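Long-range contacts in uncharacterized protein (Thermus thermophilus HB8, PDB 6SCE), which acts as a DNA nuclease in Type III CRISPR defence and is switched on by binding cyclic oligoadenylate: residues K283-P288 and D359-V364; L294-S299 and V317-T322; T322-S327 and S349-L354; N378-T383 and A400-G405. All blocks are in the same frame, centred on the assembly; numbering follows the deposited sequence.

Contact 1 of 4, residues K283-P288 and D359-V364; sequences KALPLP and DLLAPV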
# COMPACT_ATOMS: atom_id res chain seq x y z
N LYS A 283 -4.50 -2.28 29.13
CA LYS A 283 -3.29 -2.65 29.80
C LYS A 283 -2.03 -2.15 29.10
O LYS A 283 -2.01 -1.97 27.89
CB LYS A 283 -3.21 -4.16 29.88
CG LYS A 283 -4.34 -4.83 30.65
CD LYS A 283 -3.96 -6.28 30.89
CE LYS A 283 -5.07 -7.07 31.56
NZ LYS A 283 -4.50 -8.38 31.95
N ALA A 284 -0.99 -1.97 29.90
CA ALA A 284 0.36 -1.81 29.41
C ALA A 284 0.83 -3.09 28.74
O ALA A 284 0.28 -4.19 28.96
CB ALA A 284 1.30 -1.46 30.53
N LEU A 285 1.88 -2.96 27.93
CA LEU A 285 2.51 -4.12 27.33
C LEU A 285 3.34 -4.89 28.36
O LEU A 285 4.05 -4.29 29.16
CB LEU A 285 3.42 -3.69 26.16
CG LEU A 285 2.67 -3.03 24.99
CD1 LEU A 285 3.64 -2.30 24.05
CD2 LEU A 285 1.80 -4.01 24.23
N PRO A 286 3.29 -6.24 28.31
CA PRO A 286 4.14 -7.06 29.18
C PRO A 286 5.60 -6.80 28.88
O PRO A 286 5.96 -6.62 27.71
CB PRO A 286 3.81 -8.51 28.78
CG PRO A 286 2.52 -8.44 28.05
CD PRO A 286 2.37 -7.05 27.48
N LEU A 287 6.43 -6.77 29.92
CA LEU A 287 7.87 -6.59 29.76
C LEU A 287 8.44 -7.80 29.04
O LEU A 287 7.87 -8.89 29.11
CB LEU A 287 8.58 -6.37 31.12
CG LEU A 287 8.23 -5.06 31.84
CD1 LEU A 287 9.10 -4.88 33.08
CD2 LEU A 287 8.39 -3.84 30.93
N PRO A 288 9.50 -7.59 28.25
CA PRO A 288 10.07 -8.67 27.48
C PRO A 288 10.86 -9.62 28.36
O PRO A 288 11.50 -9.18 29.32
CB PRO A 288 11.01 -7.96 26.52
CG PRO A 288 11.38 -6.71 27.21
CD PRO A 288 10.15 -6.31 27.96
N ASP A 359 4.77 6.01 24.99
CA ASP A 359 4.57 5.62 26.40
C ASP A 359 4.34 4.14 26.56
O ASP A 359 4.77 3.54 27.55
CB ASP A 359 3.44 6.43 27.01
CG ASP A 359 3.82 7.88 27.21
OD1 ASP A 359 5.00 8.25 27.02
OD2 ASP A 359 2.91 8.65 27.54
N LEU A 360 3.72 3.52 25.56
CA LEU A 360 3.57 2.07 25.56
C LEU A 360 4.90 1.38 25.39
O LEU A 360 5.14 0.34 26.01
CB LEU A 360 2.64 1.61 24.44
CG LEU A 360 1.15 1.75 24.69
CD1 LEU A 360 0.36 1.67 23.38
CD2 LEU A 360 0.71 0.64 25.63
N LEU A 361 5.77 1.92 24.51
CA LEU A 361 6.99 1.20 24.19
C LEU A 361 8.24 1.55 25.01
O LEU A 361 9.13 0.71 25.12
CB LEU A 361 7.29 1.24 22.68
CG LEU A 361 6.29 0.45 21.84
CD1 LEU A 361 6.54 0.65 20.35
CD2 LEU A 361 6.38 -1.03 22.15
N ALA A 362 8.30 2.74 25.58
CA ALA A 362 9.48 3.16 26.33
C ALA A 362 9.89 2.13 27.39
O ALA A 362 11.08 1.72 27.44
CB ALA A 362 9.28 4.54 26.94
N PRO A 363 8.95 1.66 28.20
CA PRO A 363 9.32 0.68 29.24
C PRO A 363 9.81 -0.66 28.69
O PRO A 363 10.64 -1.33 29.33
CB PRO A 363 8.01 0.48 30.03
CG PRO A 363 7.16 1.65 29.68
CD PRO A 363 7.52 2.00 28.27
N VAL A 364 9.31 -1.05 27.52
CA VAL A 364 9.69 -2.29 26.90
C VAL A 364 11.14 -2.15 26.42
O VAL A 364 11.99 -3.01 26.67
CB VAL A 364 8.73 -2.64 25.72
CG1 VAL A 364 9.26 -3.78 24.88
CG2 VAL A 364 7.34 -2.90 26.23
O HOH W 1 3.52 -0.58 27.94

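Contact 2 of 4, residues L294-S299 and V317-T322; sequences LLALVS and VYLLTT. With nucleotides of chain B.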
# COMPACT_ATOMS: atom_id res chain seq x y z
N LEU A 294 11.34 -7.38 18.33
CA LEU A 294 10.96 -6.51 17.20
C LEU A 294 9.78 -5.67 17.63
O LEU A 294 8.77 -6.20 18.10
CB LEU A 294 10.59 -7.32 15.98
CG LEU A 294 10.05 -6.57 14.76
CD1 LEU A 294 11.04 -5.51 14.30
CD2 LEU A 294 9.73 -7.54 13.64
N LEU A 295 9.92 -4.36 17.49
CA LEU A 295 8.85 -3.42 17.71
C LEU A 295 8.43 -2.84 16.36
O LEU A 295 9.28 -2.43 15.58
CB LEU A 295 9.31 -2.28 18.60
CG LEU A 295 10.18 -2.61 19.80
CD1 LEU A 295 10.50 -1.33 20.54
CD2 LEU A 295 9.51 -3.62 20.67
N ALA A 296 7.13 -2.83 16.09
CA ALA A 296 6.63 -2.33 14.82
C ALA A 296 5.19 -1.85 14.93
O ALA A 296 4.43 -2.32 15.81
CB ALA A 296 6.71 -3.43 13.76
N LEU A 297 4.84 -0.92 14.04
CA LEU A 297 3.45 -0.54 13.82
C LEU A 297 2.90 -1.51 12.77
O LEU A 297 3.68 -2.22 12.12
CB LEU A 297 3.40 0.94 13.39
CG LEU A 297 4.16 1.61 14.55
CD1 LEU A 297 5.34 2.47 14.20
CD2 LEU A 297 3.24 2.21 15.59
N VAL A 298 1.57 -1.57 12.62
CA VAL A 298 0.94 -2.36 11.58
C VAL A 298 0.12 -1.41 10.73
O VAL A 298 -0.66 -0.60 11.24
CB VAL A 298 0.08 -3.51 12.13
CG1 VAL A 298 -0.62 -4.25 10.99
CG2 VAL A 298 0.95 -4.49 12.90
N SER A 299 0.32 -1.49 9.43
CA SER A 299 -0.42 -0.66 8.49
C SER A 299 -0.54 -1.34 7.12
O SER A 299 -0.48 -2.56 7.05
CB SER A 299 0.16 0.75 8.46
OG SER A 299 1.51 0.78 8.03
N VAL A 317 7.60 -10.05 19.64
CA VAL A 317 7.25 -8.95 18.78
C VAL A 317 6.18 -8.14 19.46
O VAL A 317 5.26 -8.68 20.08
CB VAL A 317 6.85 -9.43 17.37
CG1 VAL A 317 5.63 -10.33 17.39
CG2 VAL A 317 6.59 -8.23 16.46
N TYR A 318 6.31 -6.83 19.37
CA TYR A 318 5.33 -5.91 19.92
C TYR A 318 4.74 -5.15 18.77
O TYR A 318 5.50 -4.53 18.04
CB TYR A 318 5.99 -4.94 20.87
CG TYR A 318 6.49 -5.57 22.16
CD1 TYR A 318 7.67 -6.27 22.20
CD2 TYR A 318 5.77 -5.42 23.35
CE1 TYR A 318 8.14 -6.84 23.38
CE2 TYR A 318 6.21 -5.99 24.53
CZ TYR A 318 7.39 -6.71 24.55
OH TYR A 318 7.86 -7.27 25.73
N LEU A 319 3.43 -5.26 18.58
CA LEU A 319 2.72 -4.72 17.44
C LEU A 319 1.67 -3.72 17.90
O LEU A 319 0.81 -4.07 18.71
CB LEU A 319 2.05 -5.84 16.64
CG LEU A 319 2.94 -6.92 16.06
CD1 LEU A 319 2.15 -8.05 15.43
CD2 LEU A 319 3.92 -6.30 15.05
N LEU A 320 1.74 -2.48 17.42
CA LEU A 320 0.77 -1.45 17.75
C LEU A 320 0.09 -0.94 16.52
O LEU A 320 0.73 -0.69 15.52
CB LEU A 320 1.46 -0.27 18.45
CG LEU A 320 2.15 -0.54 19.78
CD1 LEU A 320 2.79 0.73 20.35
CD2 LEU A 320 1.18 -1.12 20.77
N THR A 321 -1.23 -0.75 16.59
CA THR A 321 -1.93 -0.06 15.52
C THR A 321 -3.26 0.50 16.01
O THR A 321 -3.55 0.51 17.21
CB THR A 321 -2.07 -0.92 14.24
OG1 THR A 321 -2.40 -0.06 13.14
CG2 THR A 321 -3.09 -2.02 14.40
N THR A 322 -4.03 1.01 15.08
CA THR A 322 -5.27 1.68 15.34
C THR A 322 -6.41 0.68 15.19
O THR A 322 -6.31 -0.37 14.52
CB THR A 322 -5.50 2.83 14.36
OG1 THR A 322 -5.35 2.33 13.03
CG2 THR A 322 -4.50 3.93 14.58
P A B 3 2.15 9.35 6.46
OP1 A B 3 2.15 10.14 7.75
OP2 A B 3 3.47 9.41 5.73
O5' A B 3 1.76 7.84 6.78
C5' A B 3 1.39 6.89 5.77
C4' A B 3 1.22 5.56 6.46
O4' A B 3 0.10 5.64 7.40
C3' A B 3 0.93 4.38 5.55
O3' A B 3 1.83 3.35 5.92
C2' A B 3 -0.53 4.03 5.88
O2' A B 3 -0.85 2.67 5.68
C1' A B 3 -0.59 4.42 7.36
N9 A B 3 -1.92 4.66 7.85
C8 A B 3 -2.88 5.45 7.26
N7 A B 3 -3.99 5.51 7.96
C5 A B 3 -3.73 4.73 9.08
C6 A B 3 -4.51 4.42 10.21
N6 A B 3 -5.73 4.90 10.40
N1 A B 3 -3.93 3.64 11.16
C2 A B 3 -2.68 3.20 10.97
N3 A B 3 -1.85 3.43 9.94
C4 A B 3 -2.45 4.21 9.03
P A B 4 2.40 2.28 4.87
OP1 A B 4 1.93 2.60 3.50
OP2 A B 4 2.22 0.88 5.40
O5' A B 4 3.94 2.70 4.98
C5' A B 4 4.92 1.84 4.37
C4' A B 4 6.12 2.68 4.01
O4' A B 4 7.24 1.81 3.69
C3' A B 4 5.89 3.54 2.77
O3' A B 4 6.57 4.79 2.79
C2' A B 4 6.49 2.66 1.68
O2' A B 4 6.80 3.38 0.51
C1' A B 4 7.72 2.15 2.41
N9 A B 4 8.37 1.00 1.80
C8 A B 4 9.71 0.93 1.53
N7 A B 4 10.05 -0.18 0.92
C5 A B 4 8.85 -0.87 0.75
C6 A B 4 8.54 -2.11 0.16
N6 A B 4 9.43 -2.92 -0.42
N1 A B 4 7.23 -2.48 0.15
C2 A B 4 6.33 -1.66 0.70
N3 A B 4 6.51 -0.48 1.31
C4 A B 4 7.80 -0.14 1.30

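Contact 3 of 4, residues T322-S327 and S349-L354; sequences TPEMES and SGPWAL. With nucleotides of chain B.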
# COMPACT_ATOMS: atom_id res chain seq x y z
N THR A 322 -4.03 1.01 15.08
CA THR A 322 -5.27 1.68 15.34
C THR A 322 -6.41 0.68 15.19
O THR A 322 -6.31 -0.37 14.52
CB THR A 322 -5.50 2.83 14.36
OG1 THR A 322 -5.35 2.33 13.03
CG2 THR A 322 -4.50 3.93 14.58
N PRO A 323 -7.55 1.00 15.80
CA PRO A 323 -8.67 0.07 15.72
C PRO A 323 -9.12 -0.18 14.31
O PRO A 323 -9.51 -1.30 14.01
CB PRO A 323 -9.76 0.73 16.59
CG PRO A 323 -9.28 2.07 16.94
CD PRO A 323 -7.84 2.20 16.60
N GLU A 324 -9.05 0.81 13.43
CA GLU A 324 -9.40 0.57 12.02
C GLU A 324 -8.45 -0.40 11.26
O GLU A 324 -8.77 -0.86 10.17
CB GLU A 324 -9.57 1.89 11.25
CG GLU A 324 -8.37 2.83 11.22
CD GLU A 324 -8.38 3.88 12.34
OE1 GLU A 324 -8.23 5.10 12.08
OE2 GLU A 324 -8.55 3.48 13.49
N MSE A 325 -7.31 -0.75 11.85
CA MSE A 325 -6.39 -1.73 11.26
C MSE A 325 -6.49 -3.03 12.04
O MSE A 325 -5.55 -3.85 12.03
CB MSE A 325 -4.95 -1.19 11.30
CG MSE A 325 -4.65 0.04 10.44
SE MSE A 325 -4.50 -0.55 8.56
CE MSE A 325 -4.17 1.26 7.87
N GLU A 326 -7.61 -3.28 12.74
CA GLU A 326 -7.72 -4.50 13.54
C GLU A 326 -7.47 -5.77 12.72
O GLU A 326 -6.76 -6.64 13.16
CB GLU A 326 -9.07 -4.58 14.26
CG GLU A 326 -9.24 -5.87 15.05
CD GLU A 326 -9.81 -7.00 14.21
OE1 GLU A 326 -10.49 -6.71 13.20
OE2 GLU A 326 -9.59 -8.17 14.57
N SER A 327 -8.05 -5.88 11.52
CA SER A 327 -7.86 -7.08 10.70
C SER A 327 -6.38 -7.33 10.41
O SER A 327 -5.87 -8.43 10.59
CB SER A 327 -8.58 -6.96 9.35
OG SER A 327 -9.97 -6.85 9.55
N SER A 349 -5.44 4.89 20.49
CA SER A 349 -6.70 5.60 20.41
C SER A 349 -6.97 6.03 18.98
O SER A 349 -8.10 6.01 18.52
CB SER A 349 -6.70 6.83 21.33
OG SER A 349 -6.48 6.44 22.67
N GLY A 350 -5.91 6.40 18.25
CA GLY A 350 -6.08 6.77 16.85
C GLY A 350 -4.73 6.97 16.16
O GLY A 350 -3.69 6.87 16.80
N PRO A 351 -4.78 7.29 14.87
CA PRO A 351 -3.52 7.40 14.11
C PRO A 351 -2.66 8.59 14.47
O PRO A 351 -1.52 8.67 14.04
CB PRO A 351 -4.00 7.46 12.65
CG PRO A 351 -5.40 7.94 12.70
CD PRO A 351 -5.94 7.28 13.98
N TRP A 352 -3.21 9.50 15.27
CA TRP A 352 -2.48 10.66 15.77
C TRP A 352 -1.70 10.36 17.03
O TRP A 352 -1.01 11.24 17.51
CB TRP A 352 -3.46 11.81 16.10
CG TRP A 352 -4.47 11.34 17.17
CD1 TRP A 352 -4.29 11.35 18.53
CD2 TRP A 352 -5.76 10.77 16.94
NE1 TRP A 352 -5.39 10.79 19.15
CE2 TRP A 352 -6.31 10.45 18.20
CE3 TRP A 352 -6.51 10.52 15.79
CZ2 TRP A 352 -7.58 9.89 18.34
CZ3 TRP A 352 -7.77 9.95 15.93
CH2 TRP A 352 -8.28 9.64 17.19
N ALA A 353 -1.79 9.15 17.56
CA ALA A 353 -1.41 8.92 18.97
C ALA A 353 0.08 8.63 19.17
O ALA A 353 0.46 7.57 19.67
CB ALA A 353 -2.27 7.85 19.57
N LEU A 354 0.90 9.60 18.78
CA LEU A 354 2.34 9.54 18.89
C LEU A 354 2.73 9.28 20.34
O LEU A 354 3.55 8.43 20.63
CB LEU A 354 2.91 10.86 18.42
CG LEU A 354 4.40 11.06 18.51
CD1 LEU A 354 4.85 12.13 17.52
CD2 LEU A 354 4.86 11.41 19.92
P A B 3 2.15 9.35 6.46
OP1 A B 3 2.15 10.14 7.75
OP2 A B 3 3.47 9.41 5.73
O5' A B 3 1.76 7.84 6.78
C5' A B 3 1.39 6.89 5.77
C4' A B 3 1.22 5.56 6.46
O4' A B 3 0.10 5.64 7.40
C3' A B 3 0.93 4.38 5.55
O3' A B 3 1.83 3.35 5.92
C2' A B 3 -0.53 4.03 5.88
O2' A B 3 -0.85 2.67 5.68
C1' A B 3 -0.59 4.42 7.36
N9 A B 3 -1.92 4.66 7.85
C8 A B 3 -2.88 5.45 7.26
N7 A B 3 -3.99 5.51 7.96
C5 A B 3 -3.73 4.73 9.08
C6 A B 3 -4.51 4.42 10.21
N6 A B 3 -5.73 4.90 10.40
N1 A B 3 -3.93 3.64 11.16
C2 A B 3 -2.68 3.20 10.97
N3 A B 3 -1.85 3.43 9.94
C4 A B 3 -2.45 4.21 9.03

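Contact 4 of 4, residues N378-T383 and A400-G405; sequences NLNSGT and AHYLDG. With nucleotides of chain B.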
# COMPACT_ATOMS: atom_id res chain seq x y z
N ASN A 378 11.27 -1.25 13.66
CA ASN A 378 10.98 -0.96 12.29
C ASN A 378 10.21 0.37 12.20
O ASN A 378 9.21 0.56 12.88
CB ASN A 378 10.14 -2.07 11.67
CG ASN A 378 9.73 -1.74 10.26
OD1 ASN A 378 8.69 -1.07 10.03
ND2 ASN A 378 10.59 -2.11 9.32
N LEU A 379 10.65 1.26 11.33
CA LEU A 379 10.06 2.59 11.19
C LEU A 379 9.28 2.81 9.90
O LEU A 379 8.95 3.94 9.55
CB LEU A 379 11.16 3.64 11.37
CG LEU A 379 11.85 3.63 12.73
CD1 LEU A 379 12.98 4.63 12.80
CD2 LEU A 379 10.86 3.94 13.86
N ASN A 380 8.94 1.73 9.20
CA ASN A 380 8.19 1.80 7.97
C ASN A 380 6.72 2.02 8.09
O ASN A 380 6.12 2.59 7.18
CB ASN A 380 8.32 0.54 7.13
CG ASN A 380 9.67 0.45 6.45
OD1 ASN A 380 10.59 -0.09 7.02
ND2 ASN A 380 9.79 0.98 5.25
N SER A 381 6.13 1.54 9.18
CA SER A 381 4.68 1.38 9.24
C SER A 381 4.02 2.38 10.19
O SER A 381 4.66 3.06 11.00
CB SER A 381 4.32 -0.05 9.63
OG SER A 381 5.00 -0.99 8.81
N GLY A 382 2.69 2.42 10.08
CA GLY A 382 1.89 3.43 10.71
C GLY A 382 2.06 4.76 10.02
O GLY A 382 2.86 4.94 9.08
N THR A 383 1.33 5.73 10.54
CA THR A 383 1.42 7.11 10.11
C THR A 383 2.74 7.70 10.60
O THR A 383 3.43 7.11 11.41
CB THR A 383 0.28 7.93 10.73
OG1 THR A 383 0.44 7.91 12.14
CG2 THR A 383 -1.07 7.35 10.31
N ALA A 400 17.26 0.76 15.20
CA ALA A 400 16.18 1.23 14.29
C ALA A 400 16.52 1.10 12.81
O ALA A 400 17.67 1.32 12.39
CB ALA A 400 15.81 2.66 14.61
N HIS A 401 15.53 0.69 12.01
CA HIS A 401 15.75 0.55 10.58
C HIS A 401 14.53 0.96 9.80
O HIS A 401 13.43 1.09 10.35
CB HIS A 401 16.14 -0.88 10.22
CG HIS A 401 15.04 -1.88 10.41
ND1 HIS A 401 15.02 -2.77 11.46
CD2 HIS A 401 13.93 -2.13 9.68
CE1 HIS A 401 13.93 -3.51 11.38
NE2 HIS A 401 13.25 -3.15 10.31
N TYR A 402 14.74 1.15 8.52
CA TYR A 402 13.69 1.50 7.58
C TYR A 402 13.99 0.80 6.28
O TYR A 402 15.03 1.07 5.63
CB TYR A 402 13.66 3.01 7.40
CG TYR A 402 12.59 3.50 6.46
CD1 TYR A 402 12.81 3.57 5.10
CD2 TYR A 402 11.34 3.93 6.95
CE1 TYR A 402 11.83 4.02 4.24
CE2 TYR A 402 10.35 4.36 6.08
CZ TYR A 402 10.59 4.40 4.73
OH TYR A 402 9.62 4.81 3.83
N LEU A 403 13.08 -0.07 5.84
CA LEU A 403 13.21 -0.69 4.52
C LEU A 403 13.02 0.31 3.42
O LEU A 403 12.00 1.00 3.37
CB LEU A 403 12.23 -1.85 4.33
CG LEU A 403 12.27 -2.54 2.95
CD1 LEU A 403 13.50 -3.42 2.82
CD2 LEU A 403 11.04 -3.41 2.77
N ASP A 404 14.01 0.41 2.54
CA ASP A 404 13.91 1.25 1.39
C ASP A 404 13.99 0.34 0.17
O ASP A 404 15.09 0.10 -0.37
CB ASP A 404 15.04 2.29 1.40
CG ASP A 404 15.03 3.17 0.16
OD1 ASP A 404 13.96 3.39 -0.42
OD2 ASP A 404 16.13 3.59 -0.28
N GLY A 405 12.84 -0.16 -0.27
CA GLY A 405 12.75 -1.10 -1.39
C GLY A 405 13.25 -2.46 -0.97
O GLY A 405 12.50 -3.25 -0.39
P A B 4 2.40 2.28 4.87
OP1 A B 4 1.93 2.60 3.50
OP2 A B 4 2.22 0.88 5.40
O5' A B 4 3.94 2.70 4.98
C5' A B 4 4.92 1.84 4.37
C4' A B 4 6.12 2.68 4.01
O4' A B 4 7.24 1.81 3.69
C3' A B 4 5.89 3.54 2.77
O3' A B 4 6.57 4.79 2.79
C2' A B 4 6.49 2.66 1.68
O2' A B 4 6.80 3.38 0.51
C1' A B 4 7.72 2.15 2.41
N9 A B 4 8.37 1.00 1.80
C8 A B 4 9.71 0.93 1.53
N7 A B 4 10.05 -0.18 0.92
C5 A B 4 8.85 -0.87 0.75
C6 A B 4 8.54 -2.11 0.16
N6 A B 4 9.43 -2.92 -0.42
N1 A B 4 7.23 -2.48 0.15
C2 A B 4 6.33 -1.66 0.70
N3 A B 4 6.51 -0.48 1.31
C4 A B 4 7.80 -0.14 1.30
P A B 3 2.15 9.35 6.46
OP1 A B 3 2.15 10.14 7.75
OP2 A B 3 3.47 9.41 5.73
O5' A B 3 1.76 7.84 6.78
C5' A B 3 1.39 6.89 5.77
C4' A B 3 1.22 5.56 6.46
O4' A B 3 0.10 5.64 7.40
C3' A B 3 0.93 4.38 5.55
O3' A B 3 1.83 3.35 5.92
C2' A B 3 -0.53 4.03 5.88
O2' A B 3 -0.85 2.67 5.68
C1' A B 3 -0.59 4.42 7.36
N9 A B 3 -1.92 4.66 7.85
C8 A B 3 -2.88 5.45 7.26
N7 A B 3 -3.99 5.51 7.96
C5 A B 3 -3.73 4.73 9.08
C6 A B 3 -4.51 4.42 10.21
N6 A B 3 -5.73 4.90 10.40
N1 A B 3 -3.93 3.64 11.16
C2 A B 3 -2.68 3.20 10.97
N3 A B 3 -1.85 3.43 9.94
C4 A B 3 -2.45 4.21 9.03
P A B 1 6.35 5.91 3.91
OP1 A B 1 7.54 5.99 4.81
OP2 A B 1 5.00 5.73 4.58
O5' A B 1 6.36 7.24 3.03
C5' A B 1 5.17 7.76 2.44
C4' A B 1 5.55 8.50 1.19
O4' A B 1 5.93 7.55 0.16
C3' A B 1 4.42 9.36 0.62
O3' A B 1 4.64 10.72 1.02
C2' A B 1 4.53 9.12 -0.89
O2' A B 1 5.43 10.03 -1.49
C1' A B 1 5.08 7.70 -0.96
N9 A B 1 4.06 6.65 -0.91
C8 A B 1 4.10 5.53 -0.12
N7 A B 1 3.06 4.76 -0.30
C5 A B 1 2.30 5.40 -1.27
C6 A B 1 1.08 5.09 -1.88
N6 A B 1 0.37 4.00 -1.58
N1 A B 1 0.60 5.94 -2.82
C2 A B 1 1.32 7.04 -3.09
N3 A B 1 2.48 7.45 -2.57
C4 A B 1 2.92 6.57 -1.65

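Contact 1 of 4, residues K283-P288 and D359-V364
Leu285 reaches into the side of helix 354-370 and makes the main apolar contact. Its CD1 branch does most of the touching, lying 3.6 Å from Leu361 CD2. The same methyl also rests on the base of Leu360, where Leu285 CD1 is 4.1 Å from Leu360 CB. Closer to its backbone, Leu285 CB meets Val364 CG2 at 4.0 Å. Val364 divides its two methyls between partners: with CG1 trans to the backbone N (chi1 169°), CG2 is left for Leu285 and CG1 faces the proline ring, Pro288 CD to Val364 CG1 measuring 4.1 Å. At the outer margin, Leu287 CD2 lies 4.4 Å from Pro363 CB.

These residues join the linker that enters the first strand of a Rossmann-like CARF domain, 293-297, to a helix packed against the mixed sheet to which that strand belongs. From Leu285 to Pro288 the linker is extended, with phi and psi close to polyproline values. Tyr318 of strand 316-321 packs against both segments, touching Leu285, Pro288 and Val364 and bonding through OH to Pro286 O.

The polar link is indirect and runs through one water. That water accepts from Leu285 N at 2.9 Å and donates to Leu360 O at 2.7 Å. A kink in the helix is consistent with this: Pro363 has no N-H to give, and Val364 N, rather than pairing with Leu360 O as in a regular turn, bonds weakly to Leu361 O at 3.0 Å.

Contact 2 of 4, residues L294-S299 and V317-T322
The Tyr318 ring has Leu294 O at its edge, near the ring plane, while Leu295 approaches it obliquely, with Leu295 CD2 3.6 Å from Tyr318 CD1. Leu295 and Tyr318 lie side by side on one face of the sheet; the phenol OH bonds to Pro286 O. Ala296 and Leu319 occupy the other face, where helix 326-338 covers Leu319.

Strands 294-297 and 317-321 run parallel, their axes 4.8 Å apart and inclined by 14°. They are the two strands of a right-handed beta-alpha-beta unit whose crossover is helix 303-312. The ladder starts with Tyr318 N to Leu294 O at 2.8 Å and continues through Ala296 to Val298 N and Leu320 O, where the N-H···O angle falls to 140°.

A side chain then takes over. Thr321 OG1, held trans to the backbone N (chi1 -163°), donates to Val298 O at 2.6 Å. A valine here would probably leave Val298 O without that donor and the strand ends less firmly joined. One residue after Val298, Ser299 OG donates to OP2 of nucleotide A4 of chain B at 2.7 Å. Hydroxyls thus succeed the backbone ladder, Ser299 binding the nucleotide and Thr321 tying the strand ends together.

Contact 3 of 4, residues T322-S327 and S349-L354
Thr322 points its CG2 methyl at the peptide joining Gly350 to Pro351, 3.4 Å from Pro351 N. The two loops follow strands 316-321 and 342-347 of the Rossmann-like CARF domain, at the strand ends where such folds bind ligands, and together they hold the adenine of nucleotide A3 of chain B.

The threonine is turned so that its branches do separate work. At chi1 52° OG1 sits between the backbone N and carbonyl carbon and donates to A3 N1 at 2.7 Å, while CG2 faces the proline. A valine in its place would probably leave A3 N1 without its donor and weaken recognition of the base.

Glu324 crosses Pro351 at about a right angle, its bent chain bringing OE1 to 3.7 Å from Pro351 CD. There OE1 accepts from A3 N6 at 3.0 Å and also forms a salt bridge with Arg114, which probably holds the carboxylate in place. The base is sandwiched: the selenomethionine Met325 puts CE 3.6 Å from A3 C4 over one face, and Pro351 CB lies 3.9 Å from A3 C6 on the opposite face. Behind Pro351, Gly350 CA sits 3.5 Å above the Trp352 ring plane, displaced toward its rim.

Contact 4 of 4, residues N378-T383 and A400-G405
Asn378 and His401 form a parallel beta bridge with CA atoms 5.3 Å apart, and Leu379 N donates to His401 O at 3.0 Å before the first segment turns off the sheet. Asn378 CA lies over one face of the His401 ring in a CH-pi contact.

From there Asn380 continues the pairing with its side chain. Its amide faces the backbone of Leu403 as another strand would: Asn380 OD1 accepts from Leu403 N at 2.8 Å on a lone pair, and Asn380 ND2 donates to Leu403 O at 2.9 Å in the amide plane. Asn380 ND2 also donates to the ribose O4' of nucleotide A4 of chain B, 3.1 Å away. The amide is nearly parallel to the Tyr402 ring, 19° between planes, with ND2 3.4 Å above the ring centre. Asn378 steadies the group: its OD1 accepts in an Asx turn from Asn380 N, well above the carbonyl plane, and its ND2 gives Asn380 OD1 a second donor.

Tyr402 CG stands trans to the backbone N (chi1 -179°), which carries the ring along this amide, and its OH donates to OP1 of nucleotide A1 of chain B at 2.6 Å. Gly405 N donates to A4 N7 at 3.0 Å and Gly405 O accepts from A4 N6.

Loop 378-383 and the end of strand 399-404 line the cyclic oligoadenylate pocket of the Rossmann-like CARF domain. On one flank Asn378 pairs with Leu295 of strand 293-297, on the other Tyr402 with Leu409 of strand 407-410, and helix 303-312 covers Asn378 and His401 through Ala308.

Contacts 2, 3 and 4 are buried and reach the cyclic oligoadenylate, whereas contact 1 is only partly buried and its nearest atom stays about 13 Å from the nucleotides. Contacts 2 and 4 belong to one sheet, joined where Leu295 O meets Asn378 N; contacts 2 and 3 share Thr322. Contact 1 packs on the Tyr318 face of that sheet. Chemistry follows position: leucine, valine and proline packing with a water in contact 1, a backbone ladder with one phosphate bond in contact 2, adenine recognition by two loops in contact 3, and ribose, phosphate and base contacts from a loop and a strand end in contact 4. Loops 349-354 and 378-383 also meet, through Pro351 O and Thr383 OG1.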